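Local coordinates for protein aldehyde dehydrogenase (Trypanosoma brucei, PDB 5MYP) that probably oxidises aldehydes to carboxylic acids with NAD+ as cofactor, as other members of the aldehyde dehydrogenase family do, at residues Leu308-Phe322 against Glu339-Ile351. Residues are numbered along the deposited sequence; the frame is centred on the assembly and turned at random.
Sequences LEESDYPRIVNASHF and EADEATLTIAPTI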
loop_
_atom_site.group_PDB
_atom_site.type_symbol
_atom_site.label_atom_id
_atom_site.label_comp_id
_atom_site.label_asym_id
_atom_site.label_seq_id
_atom_site.Cartn_x
_atom_site.Cartn_y
_atom_site.Cartn_z
ATOM N N LEU A 308 -7.238 -26.927 36.378
ATOM C CA LEU A 308 -7.526 -26.058 35.233
ATOM C C LEU A 308 -6.256 -25.489 34.600
ATOM O O LEU A 308 -6.192 -25.347 33.379
ATOM C CB LEU A 308 -8.485 -24.932 35.624
ATOM C CG LEU A 308 -9.910 -25.372 35.987
ATOM C CD1 LEU A 308 -10.700 -24.196 36.538
ATOM C CD2 LEU A 308 -10.622 -25.980 34.785
ATOM N N GLU A 309 -5.249 -25.184 35.417
ATOM C CA GLU A 309 -3.951 -24.717 34.899
ATOM C C GLU A 309 -3.159 -25.826 34.199
ATOM O O GLU A 309 -2.320 -25.529 33.343
ATOM C CB GLU A 309 -3.109 -24.043 35.995
ATOM C CG GLU A 309 -3.714 -22.741 36.542
ATOM C CD GLU A 309 -3.586 -21.529 35.623
ATOM O OE1 GLU A 309 -3.254 -21.678 34.432
ATOM O OE2 GLU A 309 -3.822 -20.402 36.103
ATOM N N GLU A 310 -3.439 -27.090 34.548
ATOM C CA GLU A 310 -2.880 -28.261 33.845
ATOM C C GLU A 310 -3.709 -28.732 32.634
ATOM O O GLU A 310 -3.322 -29.692 31.965
ATOM C CB GLU A 310 -2.708 -29.434 34.826
ATOM C CG GLU A 310 -1.620 -29.221 35.871
ATOM C CD GLU A 310 -1.599 -30.304 36.947
ATOM O OE1 GLU A 310 -2.349 -31.303 36.841
ATOM O OE2 GLU A 310 -0.824 -30.153 37.913
ATOM N N SER A 311 -4.815 -28.049 32.329
ATOM C CA SER A 311 -5.721 -28.467 31.253
ATOM C C SER A 311 -5.162 -28.158 29.860
ATOM O O SER A 311 -4.156 -27.454 29.711
ATOM C CB SER A 311 -7.089 -27.798 31.419
ATOM O OG SER A 311 -7.057 -26.431 31.045
ATOM N N ASP A 312 -5.848 -28.686 28.849
ATOM C CA ASP A 312 -5.492 -28.471 27.442
ATOM C C ASP A 312 -6.181 -27.246 26.823
ATOM O O ASP A 312 -6.075 -27.031 25.609
ATOM C CB ASP A 312 -5.865 -29.709 26.618
ATOM C CG ASP A 312 -5.160 -30.975 27.089
ATOM O OD1 ASP A 312 -4.227 -30.893 27.915
ATOM O OD2 ASP A 312 -5.546 -32.064 26.620
ATOM N N TYR A 313 -6.877 -26.453 27.642
ATOM C CA TYR A 313 -7.693 -25.342 27.161
ATOM C C TYR A 313 -7.026 -24.000 27.493
ATOM O O TYR A 313 -6.698 -23.754 28.656
ATOM C CB TYR A 313 -9.085 -25.412 27.780
ATOM C CG TYR A 313 -10.027 -24.371 27.229
ATOM C CD1 TYR A 313 -10.518 -24.464 25.931
ATOM C CD2 TYR A 313 -10.415 -23.284 27.999
ATOM C CE1 TYR A 313 -11.393 -23.512 25.424
ATOM C CE2 TYR A 313 -11.280 -22.325 27.505
ATOM C CZ TYR A 313 -11.764 -22.439 26.215
ATOM O OH TYR A 313 -12.620 -21.488 25.718
ATOM N N PRO A 314 -6.826 -23.125 26.479
ATOM C CA PRO A 314 -6.091 -21.875 26.722
ATOM C C PRO A 314 -6.775 -20.868 27.642
ATOM O O PRO A 314 -7.983 -20.930 27.871
ATOM C CB PRO A 314 -5.922 -21.282 25.316
ATOM C CG PRO A 314 -6.041 -22.448 24.408
ATOM C CD PRO A 314 -7.071 -23.322 25.041
ATOM N N ARG A 315 -5.965 -19.945 28.141
ATOM C CA ARG A 315 -6.365 -18.956 29.121
ATOM C C ARG A 315 -6.743 -17.648 28.416
ATOM O O ARG A 315 -6.215 -17.341 27.339
ATOM C CB ARG A 315 -5.199 -18.752 30.112
ATOM C CG ARG A 315 -4.075 -17.805 29.709
ATOM C CD ARG A 315 -3.392 -17.228 30.940
ATOM N NE ARG A 315 -2.973 -18.276 31.868
ATOM C CZ ARG A 315 -1.868 -19.022 31.756
ATOM N NH1 ARG A 315 -1.043 -18.911 30.713
ATOM N NH2 ARG A 315 -1.611 -19.949 32.673
ATOM N N ILE A 316 -7.637 -16.884 29.036
ATOM C CA ILE A 316 -7.903 -15.506 28.620
ATOM C C ILE A 316 -6.676 -14.676 29.023
ATOM O O ILE A 316 -6.051 -14.943 30.045
ATOM C CB ILE A 316 -9.203 -14.934 29.247
ATOM C CG1 ILE A 316 -10.417 -15.833 28.934
ATOM C CG2 ILE A 316 -9.458 -13.505 28.774
ATOM C CD1 ILE A 316 -10.622 -16.150 27.468
ATOM N N VAL A 317 -6.327 -13.692 28.197
ATOM C CA VAL A 317 -5.069 -12.934 28.352
ATOM C C VAL A 317 -4.878 -12.294 29.735
ATOM O O VAL A 317 -3.781 -12.348 30.289
ATOM C CB VAL A 317 -4.906 -11.876 27.226
ATOM C CG1 VAL A 317 -5.945 -10.764 27.325
ATOM C CG2 VAL A 317 -3.495 -11.300 27.207
ATOM N N ASN A 318 -5.943 -11.720 30.295
ATOM C CA ASN A 318 -5.875 -11.070 31.610
ATOM C C ASN A 318 -7.265 -10.926 32.238
ATOM O O ASN A 318 -8.279 -11.211 31.590
ATOM C CB ASN A 318 -5.156 -9.707 31.513
ATOM C CG ASN A 318 -5.820 -8.740 30.535
ATOM O OD1 ASN A 318 -7.043 -8.709 30.400
ATOM N ND2 ASN A 318 -5.007 -7.938 29.857
ATOM N N ALA A 319 -7.295 -10.485 33.496
ATOM C CA ALA A 319 -8.542 -10.310 34.253
ATOM C C ALA A 319 -9.523 -9.336 33.591
ATOM O O ALA A 319 -10.730 -9.580 33.584
ATOM C CB ALA A 319 -8.231 -9.854 35.677
ATOM N N SER A 320 -9.000 -8.243 33.037
ATOM C CA SER A 320 -9.824 -7.235 32.357
ATOM C C SER A 320 -10.600 -7.816 31.174
ATOM O O SER A 320 -11.805 -7.596 31.047
ATOM C CB SER A 320 -8.947 -6.080 31.874
ATOM O OG SER A 320 -8.233 -5.514 32.961
ATOM N N HIS A 321 -9.900 -8.563 30.324
ATOM C CA HIS A 321 -10.529 -9.253 29.192
ATOM C C HIS A 321 -11.515 -10.338 29.655
ATOM O O HIS A 321 -12.562 -10.523 29.038
ATOM C CB HIS A 321 -9.470 -9.843 28.248
ATOM C CG HIS A 321 -8.806 -8.824 27.369
ATOM N ND1 HIS A 321 -8.707 -8.973 26.001
ATOM C CD2 HIS A 321 -8.223 -7.635 27.659
ATOM C CE1 HIS A 321 -8.082 -7.926 25.489
ATOM N NE2 HIS A 321 -7.781 -7.099 26.474
ATOM N N PHE A 322 -11.176 -11.039 30.741
ATOM C CA PHE A 322 -12.068 -12.035 31.343
ATOM C C PHE A 322 -13.414 -11.418 31.753
ATOM O O PHE A 322 -14.466 -11.939 31.385
ATOM C CB PHE A 322 -11.397 -12.708 32.552
ATOM C CG PHE A 322 -12.266 -13.714 33.249
ATOM C CD1 PHE A 322 -13.143 -13.321 34.260
ATOM C CD2 PHE A 322 -12.208 -15.059 32.905
ATOM C CE1 PHE A 322 -13.951 -14.244 34.901
ATOM C CE2 PHE A 322 -13.013 -15.988 33.545
ATOM C CZ PHE A 322 -13.887 -15.580 34.543
ATOM N N GLU A 339 -19.660 -21.690 31.433
ATOM C CA GLU A 339 -18.853 -22.111 32.578
ATOM C C GLU A 339 -17.560 -21.303 32.588
ATOM O O GLU A 339 -16.960 -21.075 31.526
ATOM C CB GLU A 339 -18.517 -23.606 32.520
ATOM C CG GLU A 339 -19.709 -24.532 32.275
ATOM C CD GLU A 339 -19.942 -24.856 30.808
ATOM O OE1 GLU A 339 -19.490 -24.077 29.939
ATOM O OE2 GLU A 339 -20.575 -25.891 30.511
ATOM N N ALA A 340 -17.141 -20.864 33.776
ATOM C CA ALA A 340 -15.939 -20.046 33.908
ATOM C C ALA A 340 -15.274 -20.161 35.276
ATOM O O ALA A 340 -15.909 -20.552 36.254
ATOM C CB ALA A 340 -16.267 -18.591 33.615
ATOM N N ASP A 341 -13.982 -19.841 35.310
ATOM C CA ASP A 341 -13.202 -19.751 36.547
ATOM C C ASP A 341 -12.274 -18.543 36.442
ATOM O O ASP A 341 -11.363 -18.523 35.604
ATOM C CB ASP A 341 -12.381 -21.022 36.785
ATOM C CG ASP A 341 -11.582 -20.964 38.074
ATOM O OD1 ASP A 341 -12.189 -21.065 39.163
ATOM O OD2 ASP A 341 -10.346 -20.805 37.998
ATOM N N GLU A 342 -12.503 -17.549 37.300
ATOM C CA GLU A 342 -11.777 -16.280 37.251
ATOM C C GLU A 342 -10.302 -16.406 37.616
ATOM O O GLU A 342 -9.454 -15.814 36.950
ATOM C CB GLU A 342 -12.451 -15.252 38.169
ATOM C CG GLU A 342 -11.842 -13.855 38.095
ATOM C CD GLU A 342 -12.745 -12.761 38.640
ATOM O OE1 GLU A 342 -13.869 -13.059 39.099
ATOM O OE2 GLU A 342 -12.320 -11.591 38.598
ATOM N N ALA A 343 -10.000 -17.175 38.661
ATOM C CA ALA A 343 -8.621 -17.330 39.151
ATOM C C ALA A 343 -7.659 -17.854 38.081
ATOM O O ALA A 343 -6.524 -17.392 37.991
ATOM C CB ALA A 343 -8.591 -18.243 40.371
ATOM N N THR A 344 -8.128 -18.812 37.278
ATOM C CA THR A 344 -7.345 -19.395 36.182
ATOM C C THR A 344 -7.681 -18.795 34.802
ATOM O O THR A 344 -7.195 -19.294 33.785
ATOM C CB THR A 344 -7.553 -20.924 36.119
ATOM O OG1 THR A 344 -8.919 -21.213 35.780
ATOM C CG2 THR A 344 -7.185 -21.586 37.460
ATOM N N LEU A 345 -8.501 -17.741 34.773
ATOM C CA LEU A 345 -8.904 -17.042 33.541
ATOM C C LEU A 345 -9.433 -18.009 32.463
ATOM O O LEU A 345 -9.035 -17.958 31.296
ATOM C CB LEU A 345 -7.744 -16.184 33.020
ATOM C CG LEU A 345 -7.219 -15.088 33.959
ATOM C CD1 LEU A 345 -5.899 -14.528 33.453
ATOM C CD2 LEU A 345 -8.245 -13.972 34.120
ATOM N N THR A 346 -10.329 -18.892 32.892
ATOM C CA THR A 346 -10.891 -19.935 32.047
ATOM C C THR A 346 -12.342 -19.594 31.747
ATOM O O THR A 346 -13.122 -19.394 32.675
ATOM C CB THR A 346 -10.827 -21.304 32.748
ATOM O OG1 THR A 346 -9.471 -21.603 33.102
ATOM C CG2 THR A 346 -11.340 -22.394 31.838
ATOM N N ILE A 347 -12.684 -19.496 30.463
ATOM C CA ILE A 347 -14.075 -19.363 30.019
ATOM C C ILE A 347 -14.318 -20.399 28.921
ATOM O O ILE A 347 -13.681 -20.351 27.871
ATOM C CB ILE A 347 -14.392 -17.954 29.465
ATOM C CG1 ILE A 347 -14.102 -16.871 30.514
ATOM C CG2 ILE A 347 -15.853 -17.870 29.004
ATOM C CD1 ILE A 347 -14.236 -15.453 29.995
ATOM N N ALA A 348 -15.233 -21.337 29.166
ATOM C CA ALA A 348 -15.560 -22.359 28.172
ATOM C C ALA A 348 -16.329 -21.732 27.001
ATOM O O ALA A 348 -16.986 -20.703 27.182
ATOM C CB ALA A 348 -16.383 -23.476 28.797
ATOM N N PRO A 349 -16.249 -22.343 25.801
ATOM C CA PRO A 349 -17.020 -21.829 24.670
ATOM C C PRO A 349 -18.505 -21.740 25.008
ATOM O O PRO A 349 -19.076 -22.693 25.546
ATOM C CB PRO A 349 -16.760 -22.847 23.554
ATOM C CG PRO A 349 -15.489 -23.509 23.930
ATOM C CD PRO A 349 -15.459 -23.527 25.427
ATOM N N THR A 350 -19.094 -20.584 24.724
ATOM C CA THR A 350 -20.441 -20.257 25.155
ATOM C C THR A 350 -21.242 -19.746 23.967
ATOM O O THR A 350 -20.831 -18.788 23.310
ATOM C CB THR A 350 -20.396 -19.203 26.271
ATOM O OG1 THR A 350 -19.689 -19.743 27.399
ATOM C CG2 THR A 350 -21.797 -18.770 26.699
ATOM N N ILE A 351 -22.370 -20.402 23.695
ATOM C CA ILE A 351 -23.253 -20.048 22.585
ATOM C C ILE A 351 -24.406 -19.210 23.125
ATOM O O ILE A 351 -25.138 -19.657 24.019
ATOM C CB ILE A 351 -23.824 -21.300 21.881
ATOM C CG1 ILE A 351 -22.691 -22.255 21.461
ATOM C CG2 ILE A 351 -24.677 -20.899 20.678
ATOM C CD1 ILE A 351 -23.170 -23.571 20.894
HETATM O O HOH W 1 -10.232 -19.458 28.701
#
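F322, on the helix 319-328, lays its ring across the hairpin turn of 339-351. CA of E342 stands 4.0 Å from the ring centroid and 29° off its normal, a CH-pi contact over one face, whereas the carbonyl oxygen of T346 lies at the edge, in plane. F322 holds its CG anti to its own backbone N (chi1 178°), which sets the ring against I347, with F322 CE2 3.3 Å from I347 CG1. The two methyls of L345 meet the chain entering that helix, CD1 at I316 O (3.4 Å) and CD2 at A319 N (3.7 Å). Beside them, I316 N donates to L345 O almost straight (2.9 Å, 178°). Y313, farther back in the loop, donates from OH in the carbonyl plane to I347 O at 2.7 Å and rests against CD of P349. One water joins P314 O, L345 O and I347 N. In an Asx motif, D341 OD2 accepts from T344 N, and also from T344 OG1, which meets L308 CD1 at 3.6 Å. R66 bonds E309, T344 and T346, linking both segments. Reciprocal backbone bonds between D341 and T346, with the type I turn E342-L345 and G1 bulge at L345 and T346, make this a tight antiparallel hairpin, clasped by an interhelical loop.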